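PDB 2PZZ: UPF0201 protein MJ1564 from Methanocaldococcus jannaschii DSM 2661, which is of unknown function but belongs to an archaeal family that resembles RNA-binding proteins in structure, although a role in RNA binding is thought unlikely. Local coordinates for residues K9-E14 with D99-I104; K20-N25 with Q87-G92; A66-L71 with I119-A124; N78-Y83 with V106-D111. One frame throughout, in Å; residues are numbered along the deposited sequence.

Interaction 1. Residues K9-E14 with D99-I104; sequences KVKPTE and DTHGGI
Lys11 reaches over to the 99-104 loop and runs past His101. From CB, with CG anti to the carbonyl carbon (chi1 -62°), the chain is extended: CD comes 4.0 Å from His101 CD2, CE 3.8 Å from His101 O, and NZ donates to Thr100 O at 3.3 Å, in the carbonyl plane on a lone pair. Water 2 bridges the same two groups, accepting from Lys11 NZ and donating to Thr100 O. Lys9 CG lies 3.4 Å from His101 O. Glu14 meets the edge of the imidazole: its CD is 3.3 Å from His101 CD2, and the carboxylate and ring planes are 75° apart. Glu14 OE2, met on the anti side somewhat out of the carboxylate plane, accepts from Lys11 N at 2.7 Å with an N-H...O angle of 168°, while OE1 makes a salt bridge with Lys86, whose NZ also donates to His101 O, and a hydrogen bond with Thr13 OG1 of the second subunit. A glutamine here would probably leave the Lys86 ammonium without its charged mate. The contact joins two type I beta turns, Lys11 to Glu14 and Asp99 to Gly102, the second carrying an Asx turn (Asp99 OD2 to His101 N).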
loop_
_atom_site.group_PDB
_atom_site.type_symbol
_atom_site.label_atom_id
_atom_site.label_comp_id
_atom_site.label_asym_id
_atom_site.label_seq_id
_atom_site.Cartn_x
_atom_site.Cartn_y
_atom_site.Cartn_z
ATOM N N LYS A 9 -2.532 5.638 -6.670
ATOM C CA LYS A 9 -3.126 6.328 -5.533
ATOM C C LYS A 9 -2.015 6.606 -4.525
ATOM O O LYS A 9 -0.993 5.925 -4.513
ATOM C CB LYS A 9 -4.211 5.460 -4.864
ATOM C CG LYS A 9 -3.669 4.338 -3.962
ATOM C CD LYS A 9 -4.775 3.658 -3.130
ATOM C CE LYS A 9 -5.777 2.901 -4.009
ATOM N NZ LYS A 9 -6.734 2.035 -3.228
ATOM N N VAL A 10 -2.222 7.630 -3.711
ATOM C CA VAL A 10 -1.301 7.997 -2.659
ATOM C C VAL A 10 -2.172 8.009 -1.416
ATOM O O VAL A 10 -3.034 8.874 -1.257
ATOM C CB VAL A 10 -0.701 9.411 -2.841
ATOM C CG1 VAL A 10 0.078 9.802 -1.569
ATOM C CG2 VAL A 10 0.217 9.440 -4.040
ATOM N N LYS A 11 -1.966 7.030 -0.549
ATOM C CA LYS A 11 -2.750 6.956 0.675
ATOM C C LYS A 11 -2.290 7.990 1.695
ATOM O O LYS A 11 -1.153 8.476 1.635
ATOM C CB LYS A 11 -2.659 5.544 1.237
ATOM C CG LYS A 11 -3.242 4.506 0.279
ATOM C CD LYS A 11 -3.410 3.165 0.977
ATOM C CE LYS A 11 -4.226 2.216 0.132
ATOM N NZ LYS A 11 -4.573 0.977 0.880
ATOM N N PRO A 12 -3.175 8.356 2.642
ATOM C CA PRO A 12 -2.873 9.342 3.686
ATOM C C PRO A 12 -1.499 9.206 4.359
ATOM O O PRO A 12 -0.842 10.211 4.627
ATOM C CB PRO A 12 -4.018 9.143 4.680
ATOM C CG PRO A 12 -5.184 8.867 3.758
ATOM C CD PRO A 12 -4.570 7.876 2.764
ATOM N N THR A 13 -1.072 7.972 4.641
ATOM C CA THR A 13 0.212 7.758 5.311
ATOM C C THR A 13 1.379 7.591 4.341
ATOM O O THR A 13 2.514 7.339 4.758
ATOM C CB THR A 13 0.174 6.520 6.250
ATOM O OG1 THR A 13 -0.101 5.337 5.490
ATOM C CG2 THR A 13 -0.890 6.703 7.325
ATOM N N GLU A 14 1.097 7.719 3.048
ATOM C CA GLU A 14 2.147 7.605 2.050
ATOM C C GLU A 14 2.712 8.987 1.764
ATOM O O GLU A 14 2.069 10.001 2.029
ATOM C CB GLU A 14 1.610 6.983 0.747
ATOM C CG GLU A 14 1.773 5.474 0.680
ATOM C CD GLU A 14 1.107 4.872 -0.529
ATOM O OE1 GLU A 14 1.790 4.163 -1.310
ATOM O OE2 GLU A 14 -0.112 5.103 -0.696
ATOM N N ASP A 99 0.569 -4.276 -4.338
ATOM C CA ASP A 99 0.991 -4.181 -2.944
ATOM C C ASP A 99 -0.187 -3.734 -2.081
ATOM O O ASP A 99 -1.252 -3.377 -2.599
ATOM C CB ASP A 99 2.148 -3.188 -2.786
ATOM C CG ASP A 99 1.780 -1.790 -3.233
ATOM O OD1 ASP A 99 1.636 -1.579 -4.457
ATOM O OD2 ASP A 99 1.631 -0.907 -2.357
ATOM N N THR A 100 0.011 -3.758 -0.765
ATOM C CA THR A 100 -1.027 -3.361 0.183
ATOM C C THR A 100 -1.539 -1.947 -0.092
ATOM O O THR A 100 -2.664 -1.595 0.281
ATOM C CB THR A 100 -0.493 -3.395 1.638
ATOM O OG1 THR A 100 -0.030 -4.715 1.954
ATOM C CG2 THR A 100 -1.582 -3.006 2.614
ATOM N N HIS A 101 -0.712 -1.135 -0.746
ATOM C CA HIS A 101 -1.099 0.241 -1.022
ATOM C C HIS A 101 -1.674 0.572 -2.403
ATOM O O HIS A 101 -1.749 1.738 -2.773
ATOM C CB HIS A 101 0.066 1.173 -0.672
ATOM C CG HIS A 101 0.305 1.291 0.802
ATOM N ND1 HIS A 101 0.365 0.195 1.635
ATOM C CD2 HIS A 101 0.480 2.372 1.595
ATOM C CE1 HIS A 101 0.564 0.596 2.879
ATOM N NE2 HIS A 101 0.638 1.913 2.881
ATOM N N GLY A 102 -2.089 -0.439 -3.159
ATOM C CA GLY A 102 -2.712 -0.167 -4.447
ATOM C C GLY A 102 -1.971 -0.455 -5.736
ATOM O O GLY A 102 -2.596 -0.693 -6.772
ATOM N N GLY A 103 -0.645 -0.431 -5.703
ATOM C CA GLY A 103 0.097 -0.691 -6.922
ATOM C C GLY A 103 -0.028 0.460 -7.902
ATOM O O GLY A 103 -0.688 1.468 -7.626
ATOM N N ILE A 104 0.636 0.317 -9.046
ATOM C CA ILE A 104 0.618 1.323 -10.087
ATOM C C ILE A 104 -0.175 0.685 -11.219
ATOM O O ILE A 104 0.193 -0.367 -11.717
ATOM C CB ILE A 104 2.061 1.665 -10.601
ATOM C CG1 ILE A 104 2.923 2.250 -9.465
ATOM C CG2 ILE A 104 1.995 2.714 -11.716
ATOM C CD1 ILE A 104 3.305 1.259 -8.418
HETATM O O HOH W 1 -3.213 2.525 -7.374
HETATM O O HOH W 2 -2.621 0.003 2.783
#

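Interaction 2. Residues K20-N25 with Q87-G92; sequences KKAILN and QAAYVG
The side-chain amide of Asn25 meets the end of helix 86-90 through its ND2 group. Ala89 O lies only 2° out of the amide plane and accepts from Asn25 ND2 at 3.1 Å, with an N-H...O angle of 168°; the donor in turn lies in the plane of that carbonyl. Tyr90 O is equally near ND2, but the angle is too poor for a hydrogen bond. Tyr90 turns its side chain away from 20-25, to pack on Lys18 of helix 16-26 and on Pro12 of the second subunit. Asn25 CG sits beside its own backbone N (chi1 -73°), which aims the amide at the end of helix 86-90. Ala89 O also takes Gly92 N at 3.0 Å, part of the Schellman motif that ends this helix, with Gly92 as its positive-phi C-prime residue. A leucine at Asn25 would probably cost Ala89 O its second donor. One turn earlier in helix 16-26 the backbones come very close, Ala22 CA to Tyr90 CA 4.1 Å, which is possible because Ala22 has only a methyl and Tyr90 directs its side chain away. Ala22 CB touches Ala89 CB at 3.9 Å and Tyr90 CB at 4.3 Å, and Ala89 CB rests 3.6 Å from Ala22 O. On another side of helix 16-26, Ile23 packs on Leu32 and Trp44 of the sheet.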
loop_
_atom_site.group_PDB
_atom_site.type_symbol
_atom_site.label_atom_id
_atom_site.label_comp_id
_atom_site.label_asym_id
_atom_site.label_seq_id
_atom_site.Cartn_x
_atom_site.Cartn_y
_atom_site.Cartn_z
ATOM N N LYS A 20 5.652 8.993 -6.454
ATOM C CA LYS A 20 6.042 9.561 -7.744
ATOM C C LYS A 20 7.387 9.015 -8.208
ATOM O O LYS A 20 7.596 8.781 -9.405
ATOM C CB LYS A 20 6.124 11.087 -7.658
ATOM C CG LYS A 20 6.433 11.742 -8.993
ATOM C CD LYS A 20 6.854 13.183 -8.803
ATOM C CE LYS A 20 7.229 13.831 -10.132
ATOM N NZ LYS A 20 7.629 15.249 -9.939
ATOM N N LYS A 21 8.309 8.812 -7.273
ATOM C CA LYS A 21 9.617 8.280 -7.663
ATOM C C LYS A 21 9.498 6.819 -8.026
ATOM O O LYS A 21 10.263 6.317 -8.853
ATOM C CB LYS A 21 10.656 8.458 -6.540
ATOM C CG LYS A 21 11.106 9.911 -6.378
ATOM C CD LYS A 21 12.072 10.078 -5.222
ATOM C CE LYS A 21 12.334 11.547 -4.947
ATOM N NZ LYS A 21 13.190 11.724 -3.748
ATOM N N ALA A 22 8.545 6.123 -7.412
ATOM C CA ALA A 22 8.380 4.717 -7.734
ATOM C C ALA A 22 7.917 4.632 -9.183
ATOM O O ALA A 22 8.316 3.743 -9.927
ATOM C CB ALA A 22 7.366 4.062 -6.807
ATOM N N ILE A 23 7.075 5.560 -9.592
ATOM C CA ILE A 23 6.612 5.542 -10.978
ATOM C C ILE A 23 7.780 5.838 -11.923
ATOM O O ILE A 23 8.044 5.081 -12.851
ATOM C CB ILE A 23 5.513 6.594 -11.214
ATOM C CG1 ILE A 23 4.261 6.211 -10.406
ATOM C CG2 ILE A 23 5.233 6.721 -12.725
ATOM C CD1 ILE A 23 3.130 7.228 -10.500
ATOM N N LEU A 24 8.487 6.935 -11.661
ATOM C CA LEU A 24 9.607 7.343 -12.510
ATOM C C LEU A 24 10.698 6.284 -12.610
ATOM O O LEU A 24 11.350 6.187 -13.642
ATOM C CB LEU A 24 10.175 8.692 -12.034
ATOM C CG LEU A 24 9.123 9.815 -12.145
ATOM C CD1 LEU A 24 9.597 11.082 -11.449
ATOM C CD2 LEU A 24 8.817 10.096 -13.616
ATOM N N ASN A 25 10.884 5.472 -11.567
ATOM C CA ASN A 25 11.899 4.420 -11.628
ATOM C C ASN A 25 11.580 3.408 -12.714
ATOM O O ASN A 25 12.480 2.724 -13.208
ATOM C CB ASN A 25 12.027 3.659 -10.297
ATOM C CG ASN A 25 12.717 4.466 -9.222
ATOM O OD1 ASN A 25 13.440 5.422 -9.515
ATOM N ND2 ASN A 25 12.507 4.082 -7.963
ATOM N N GLN A 87 5.921 -0.950 -3.909
ATOM C CA GLN A 87 7.084 -1.067 -3.027
ATOM C C GLN A 87 8.288 -1.605 -3.786
ATOM O O GLN A 87 9.419 -1.154 -3.583
ATOM C CB GLN A 87 6.735 -1.966 -1.833
ATOM C CG GLN A 87 5.375 -1.612 -1.204
ATOM C CD GLN A 87 5.263 -0.131 -0.872
ATOM O OE1 GLN A 87 4.167 0.448 -0.895
ATOM N NE2 GLN A 87 6.392 0.493 -0.555
ATOM N N ALA A 88 8.047 -2.562 -4.673
ATOM C CA ALA A 88 9.123 -3.102 -5.484
ATOM C C ALA A 88 9.604 -1.986 -6.416
ATOM O O ALA A 88 10.805 -1.806 -6.633
ATOM C CB ALA A 88 8.625 -4.282 -6.292
ATOM N N ALA A 89 8.656 -1.220 -6.945
ATOM C CA ALA A 89 8.976 -0.134 -7.857
ATOM C C ALA A 89 9.811 0.939 -7.171
ATOM O O ALA A 89 10.691 1.560 -7.786
ATOM C CB ALA A 89 7.695 0.480 -8.416
ATOM N N TYR A 90 9.537 1.157 -5.895
ATOM C CA TYR A 90 10.265 2.164 -5.148
ATOM C C TYR A 90 11.772 1.873 -5.133
ATOM O O TYR A 90 12.576 2.796 -5.194
ATOM C CB TYR A 90 9.751 2.242 -3.719
ATOM C CG TYR A 90 10.401 3.357 -2.952
ATOM C CD1 TYR A 90 10.084 4.690 -3.230
ATOM C CD2 TYR A 90 11.368 3.093 -1.973
ATOM C CE1 TYR A 90 10.709 5.723 -2.558
ATOM C CE2 TYR A 90 11.998 4.133 -1.292
ATOM C CZ TYR A 90 11.663 5.437 -1.592
ATOM O OH TYR A 90 12.271 6.478 -0.937
ATOM N N VAL A 91 12.138 0.597 -5.035
ATOM C CA VAL A 91 13.543 0.193 -5.029
ATOM C C VAL A 91 14.047 -0.186 -6.424
ATOM O O VAL A 91 15.044 -0.889 -6.568
ATOM C CB VAL A 91 13.803 -0.987 -4.044
ATOM C CG1 VAL A 91 13.540 -0.527 -2.630
ATOM C CG2 VAL A 91 12.924 -2.191 -4.376
ATOM N N GLY A 92 13.350 0.293 -7.449
ATOM C CA GLY A 92 13.756 0.039 -8.822
ATOM C C GLY A 92 13.499 -1.344 -9.379
ATOM O O GLY A 92 14.122 -1.734 -10.361
#

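Interaction 3. Residues A66-L71 with I119-A124; sequences AARMVL and IIKDIA
Leu71 and Ile120 fill the middle of an antiparallel helix pair, 66-71 against 119-123, whose axes run at 163° and approach to 9.8 Å. Both helices belong to the layer lying on strands 79-84 and 104-109, where Leu71 touches Phe82 and Ile123 touches Ile108. The close-packed part is aliphatic. Leu71 and Ile120 lie alongside with their tips pointing opposite ways, Leu71 CB 3.8 Å from Ile120 CG2, and Ile120 CD1 lies against Leu71 O. Leu71 CD1 reaches Ile123 CG2 at 4.1 Å, the two side chains being roughly perpendicular. At the end of helix 116-123 small residues let the backbones close in: Ala124 CB meets Ala67 CB at 3.8 Å and Arg68 N at 3.5 Å. The solvent side is looser and belongs to Lys121, an exposed residue that adds only the flank of its chain, CG lying over one face of the Arg68 guanidinium, 3.5 Å from NH2; the two charged ends stay apart, Lys121 NZ 5.2 Å from Arg68 NH2. Arg68 joins the two regions. Its CG is anti to the backbone N and the chain then bends at chi2 (51°), laying CD on Ile120 CG2, while NE makes a salt bridge with Glu72. Beyond that bend, Arg68 NH1 donates in the guanidinium plane to a lone pair of Ala124 O at 3.0 Å.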
loop_
_atom_site.group_PDB
_atom_site.type_symbol
_atom_site.label_atom_id
_atom_site.label_comp_id
_atom_site.label_asym_id
_atom_site.label_seq_id
_atom_site.Cartn_x
_atom_site.Cartn_y
_atom_site.Cartn_z
ATOM N N ALA A 66 7.105 -14.057 -16.934
ATOM C CA ALA A 66 6.008 -13.591 -16.104
ATOM C C ALA A 66 5.326 -12.401 -16.775
ATOM O O ALA A 66 4.104 -12.333 -16.843
ATOM C CB ALA A 66 6.524 -13.195 -14.721
ATOM N N ALA A 67 6.129 -11.464 -17.267
ATOM C CA ALA A 67 5.597 -10.277 -17.918
ATOM C C ALA A 67 4.729 -10.642 -19.121
ATOM O O ALA A 67 3.645 -10.093 -19.290
ATOM C CB ALA A 67 6.737 -9.358 -18.345
ATOM N N ARG A 68 5.198 -11.577 -19.939
ATOM C CA ARG A 68 4.445 -11.996 -21.116
ATOM C C ARG A 68 3.065 -12.517 -20.734
ATOM O O ARG A 68 2.064 -12.169 -21.353
ATOM C CB ARG A 68 5.215 -13.079 -21.872
ATOM C CG ARG A 68 4.522 -13.581 -23.141
ATOM C CD ARG A 68 4.087 -12.441 -24.084
ATOM N NE ARG A 68 3.710 -13.007 -25.372
ATOM C CZ ARG A 68 4.584 -13.355 -26.307
ATOM N NH1 ARG A 68 5.882 -13.165 -26.106
ATOM N NH2 ARG A 68 4.169 -13.964 -27.409
HETATM N N MSE A 69 3.016 -13.344 -19.695
HETATM C CA MSE A 69 1.758 -13.906 -19.244
HETATM C C MSE A 69 0.830 -12.803 -18.741
HETATM O O MSE A 69 -0.355 -12.777 -19.080
HETATM C CB MSE A 69 1.998 -14.922 -18.126
HETATM C CG MSE A 69 0.741 -15.676 -17.708
HETATM SE SE MSE A 69 0.910 -16.568 -15.994
HETATM C CE MSE A 69 0.130 -15.156 -14.915
ATOM N N VAL A 70 1.364 -11.889 -17.932
ATOM C CA VAL A 70 0.544 -10.805 -17.397
ATOM C C VAL A 70 0.013 -9.865 -18.487
ATOM O O VAL A 70 -1.141 -9.446 -18.447
ATOM C CB VAL A 70 1.327 -9.979 -16.352
ATOM C CG1 VAL A 70 0.504 -8.780 -15.910
ATOM C CG2 VAL A 70 1.669 -10.865 -15.134
ATOM N N LEU A 71 0.856 -9.538 -19.458
ATOM C CA LEU A 71 0.440 -8.653 -20.542
ATOM C C LEU A 71 -0.641 -9.288 -21.427
ATOM O O LEU A 71 -1.583 -8.612 -21.839
ATOM C CB LEU A 71 1.651 -8.249 -21.390
ATOM C CG LEU A 71 2.739 -7.514 -20.594
ATOM C CD1 LEU A 71 3.874 -7.057 -21.512
ATOM C CD2 LEU A 71 2.115 -6.322 -19.886
ATOM N N ILE A 119 3.424 -5.347 -29.826
ATOM C CA ILE A 119 3.957 -4.491 -28.770
ATOM C C ILE A 119 4.385 -5.404 -27.625
ATOM O O ILE A 119 5.480 -5.263 -27.062
ATOM C CB ILE A 119 2.868 -3.525 -28.229
ATOM C CG1 ILE A 119 2.458 -2.525 -29.315
ATOM C CG2 ILE A 119 3.372 -2.806 -26.975
ATOM C CD1 ILE A 119 3.523 -1.536 -29.650
ATOM N N ILE A 120 3.507 -6.352 -27.300
ATOM C CA ILE A 120 3.755 -7.287 -26.211
ATOM C C ILE A 120 4.921 -8.227 -26.469
ATOM O O ILE A 120 5.705 -8.497 -25.563
ATOM C CB ILE A 120 2.487 -8.107 -25.895
ATOM C CG1 ILE A 120 1.403 -7.174 -25.346
ATOM C CG2 ILE A 120 2.808 -9.200 -24.880
ATOM C CD1 ILE A 120 0.099 -7.870 -24.993
ATOM N N LYS A 121 5.030 -8.735 -27.692
ATOM C CA LYS A 121 6.127 -9.633 -28.040
ATOM C C LYS A 121 7.440 -8.866 -27.962
ATOM O O LYS A 121 8.476 -9.402 -27.581
ATOM C CB LYS A 121 5.936 -10.191 -29.459
ATOM C CG LYS A 121 4.881 -11.291 -29.550
ATOM C CD LYS A 121 4.608 -11.715 -30.996
ATOM C CE LYS A 121 3.590 -12.864 -31.047
ATOM N NZ LYS A 121 3.020 -13.132 -32.414
ATOM N N ASP A 122 7.369 -7.596 -28.325
ATOM C CA ASP A 122 8.517 -6.711 -28.320
ATOM C C ASP A 122 8.963 -6.383 -26.893
ATOM O O ASP A 122 10.162 -6.308 -26.608
ATOM C CB ASP A 122 8.147 -5.432 -29.071
ATOM C CG ASP A 122 9.301 -4.479 -29.206
ATOM O OD1 ASP A 122 9.647 -3.819 -28.209
ATOM O OD2 ASP A 122 9.868 -4.392 -30.316
ATOM N N ILE A 123 7.992 -6.196 -26.000
ATOM C CA ILE A 123 8.286 -5.870 -24.611
ATOM C C ILE A 123 8.746 -7.089 -23.817
ATOM O O ILE A 123 9.783 -7.046 -23.148
ATOM C CB ILE A 123 7.055 -5.256 -23.912
ATOM C CG1 ILE A 123 6.729 -3.903 -24.554
ATOM C CG2 ILE A 123 7.327 -5.070 -22.413
ATOM C CD1 ILE A 123 5.487 -3.211 -23.968
ATOM N N ALA A 124 7.966 -8.164 -23.892
ATOM C CA ALA A 124 8.260 -9.401 -23.183
ATOM C C ALA A 124 8.263 -10.583 -24.154
ATOM O O ALA A 124 7.270 -11.304 -24.280
ATOM C CB ALA A 124 7.226 -9.628 -22.069
#

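Interaction 4. Residues N78-Y83 with V106-D111; sequences NATKFY and VKILAD
Phe82 and Val106 exchange two backbone hydrogen bonds, Val106 N to Phe82 O at 2.8 Å and Phe82 N to Val106 O at 3.0 Å. Thr80 and Ile108 form the next hydrogen-bonded pair of this antiparallel ladder, with the bond from Ile108 N to Thr80 O (3.0 Å, 161°) straighter than its return from Thr80 N to Ile108 O (141°). Ala110 N closes the series on Asn78 O at 2.9 Å. Between these, the non-hydrogen-bonded pairs Ala79-Leu109 and Lys81-Lys107 add CA-H...O contacts, such as Lys81 CA to Val106 O. On the face carrying Phe82, chi1 of 57° sets the ring beside Val106: Val106 CB lies over one face of it, 3.9 Å from the centroid, in a CH-pi contact, and Ile108 CD1 meets the ring edge, 3.9 Å from Phe82 CE2. Thr80 CG2 packs beside Ile108 CB, while Thr80 OG1 is probably hydrogen-bonded to Leu71 O of helix 64-73. The other face holds Ala79 CB against Leu109 CD2 and two lysines; Lys81 NZ and Lys107 NZ stay 5.5 Å apart. The ladder is therefore two-sided, its apolar face buried under helices 64-73 and 116-123, its lysine face probably turned to solvent.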
loop_
_atom_site.group_PDB
_atom_site.type_symbol
_atom_site.label_atom_id
_atom_site.label_comp_id
_atom_site.label_asym_id
_atom_site.label_seq_id
_atom_site.Cartn_x
_atom_site.Cartn_y
_atom_site.Cartn_z
ATOM N N ASN A 78 -6.887 -3.222 -28.724
ATOM C CA ASN A 78 -5.813 -2.258 -28.981
ATOM C C ASN A 78 -5.009 -1.874 -27.744
ATOM O O ASN A 78 -4.318 -0.855 -27.741
ATOM C CB ASN A 78 -6.412 -0.995 -29.599
ATOM C CG ASN A 78 -7.457 -1.312 -30.651
ATOM O OD1 ASN A 78 -8.646 -1.017 -30.481
ATOM N ND2 ASN A 78 -7.026 -1.936 -31.734
ATOM N N ALA A 79 -5.086 -2.689 -26.697
ATOM C CA ALA A 79 -4.376 -2.375 -25.471
ATOM C C ALA A 79 -4.162 -3.567 -24.546
ATOM O O ALA A 79 -4.522 -4.693 -24.863
ATOM C CB ALA A 79 -5.129 -1.289 -24.725
ATOM N N THR A 80 -3.534 -3.290 -23.408
ATOM C CA THR A 80 -3.294 -4.276 -22.366
ATOM C C THR A 80 -3.103 -3.470 -21.093
ATOM O O THR A 80 -2.745 -2.295 -21.143
ATOM C CB THR A 80 -2.047 -5.156 -22.625
ATOM O OG1 THR A 80 -2.011 -6.206 -21.649
ATOM C CG2 THR A 80 -0.758 -4.341 -22.527
ATOM N N LYS A 81 -3.374 -4.082 -19.951
ATOM C CA LYS A 81 -3.230 -3.377 -18.685
ATOM C C LYS A 81 -2.715 -4.340 -17.633
ATOM O O LYS A 81 -2.766 -5.553 -17.820
ATOM C CB LYS A 81 -4.575 -2.793 -18.258
ATOM C CG LYS A 81 -5.662 -3.832 -18.079
ATOM C CD LYS A 81 -7.045 -3.186 -18.023
ATOM C CE LYS A 81 -8.137 -4.239 -17.841
ATOM N NZ LYS A 81 -9.506 -3.656 -17.997
ATOM N N PHE A 82 -2.194 -3.788 -16.544
ATOM C CA PHE A 82 -1.654 -4.586 -15.454
ATOM C C PHE A 82 -1.253 -3.639 -14.346
ATOM O O PHE A 82 -1.276 -2.415 -14.513
ATOM C CB PHE A 82 -0.438 -5.389 -15.938
ATOM C CG PHE A 82 0.658 -4.532 -16.514
ATOM C CD1 PHE A 82 1.651 -3.998 -15.691
ATOM C CD2 PHE A 82 0.675 -4.223 -17.874
ATOM C CE1 PHE A 82 2.649 -3.167 -16.209
ATOM C CE2 PHE A 82 1.672 -3.386 -18.407
ATOM C CZ PHE A 82 2.661 -2.858 -17.570
ATOM N N TYR A 83 -0.886 -4.211 -13.211
ATOM C CA TYR A 83 -0.480 -3.427 -12.060
ATOM C C TYR A 83 0.969 -3.716 -11.728
ATOM O O TYR A 83 1.493 -4.755 -12.100
ATOM C CB TYR A 83 -1.348 -3.773 -10.851
ATOM C CG TYR A 83 -2.750 -3.221 -10.929
ATOM C CD1 TYR A 83 -3.733 -3.849 -11.693
ATOM C CD2 TYR A 83 -3.089 -2.058 -10.249
ATOM C CE1 TYR A 83 -5.024 -3.326 -11.773
ATOM C CE2 TYR A 83 -4.374 -1.527 -10.320
ATOM C CZ TYR A 83 -5.333 -2.168 -11.082
ATOM O OH TYR A 83 -6.599 -1.641 -11.140
ATOM N N VAL A 106 -1.213 0.325 -14.875
ATOM C CA VAL A 106 -0.622 0.641 -16.174
ATOM C C VAL A 106 -1.392 0.159 -17.402
ATOM O O VAL A 106 -1.710 -1.026 -17.527
ATOM C CB VAL A 106 0.801 0.041 -16.305
ATOM C CG1 VAL A 106 1.392 0.427 -17.656
ATOM C CG2 VAL A 106 1.693 0.509 -15.155
ATOM N N LYS A 107 -1.622 1.080 -18.332
ATOM C CA LYS A 107 -2.333 0.772 -19.570
ATOM C C LYS A 107 -1.489 1.166 -20.782
ATOM O O LYS A 107 -1.103 2.328 -20.945
ATOM C CB LYS A 107 -3.660 1.534 -19.603
ATOM C CG LYS A 107 -4.715 0.941 -20.513
ATOM C CD LYS A 107 -5.908 1.884 -20.674
ATOM C CE LYS A 107 -6.467 2.352 -19.336
ATOM N NZ LYS A 107 -7.107 1.239 -18.584
ATOM N N ILE A 108 -1.192 0.191 -21.628
ATOM C CA ILE A 108 -0.412 0.437 -22.826
ATOM C C ILE A 108 -1.361 0.420 -24.022
ATOM O O ILE A 108 -1.963 -0.615 -24.321
ATOM C CB ILE A 108 0.652 -0.640 -23.011
ATOM C CG1 ILE A 108 1.682 -0.545 -21.882
ATOM C CG2 ILE A 108 1.300 -0.493 -24.379
ATOM C CD1 ILE A 108 2.643 -1.735 -21.807
ATOM N N LEU A 109 -1.490 1.562 -24.697
ATOM C CA LEU A 109 -2.387 1.694 -25.842
ATOM C C LEU A 109 -1.637 1.729 -27.170
ATOM O O LEU A 109 -0.702 2.508 -27.351
ATOM C CB LEU A 109 -3.223 2.974 -25.712
ATOM C CG LEU A 109 -3.788 3.321 -24.328
ATOM C CD1 LEU A 109 -4.463 4.691 -24.372
ATOM C CD2 LEU A 109 -4.782 2.253 -23.885
ATOM N N ALA A 110 -2.049 0.875 -28.099
ATOM C CA ALA A 110 -1.430 0.825 -29.423
ATOM C C ALA A 110 -2.164 1.826 -30.310
ATOM O O ALA A 110 -3.378 1.958 -30.198
ATOM C CB ALA A 110 -1.561 -0.574 -30.005
ATOM N N ASP A 111 -1.453 2.549 -31.176
ATOM C CA ASP A 111 -2.162 3.487 -32.039
ATOM C C ASP A 111 -2.733 2.725 -33.225
ATOM O O ASP A 111 -2.478 1.529 -33.376
ATOM C CB ASP A 111 -1.271 4.654 -32.509
ATOM C CG ASP A 111 -0.152 4.234 -33.456
ATOM O OD1 ASP A 111 -0.233 3.176 -34.112
ATOM O OD2 ASP A 111 0.825 5.004 -33.560
#

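How the interactions relate
The four contacts span one five-stranded antiparallel sheet and the helices on it. Interactions 3 and 4, with centres 11 Å apart, form a single unit: helices 64-73 and 116-123 lie on strands 79-84 and 104-109, and interaction 4 is nested inside the chain loop closed by interaction 3. Interactions 1 and 2, 12 Å apart, are likewise nested and touching. Each of them crosses interactions 3 and 4 along the chain, their segments alternating, so the two ends are interleaved in sequence, although interactions 1 and 3 lie 25 Å apart. The end holding interactions 1 and 2 also borders the second subunit, while interactions 3 and 4 are packed within the chain.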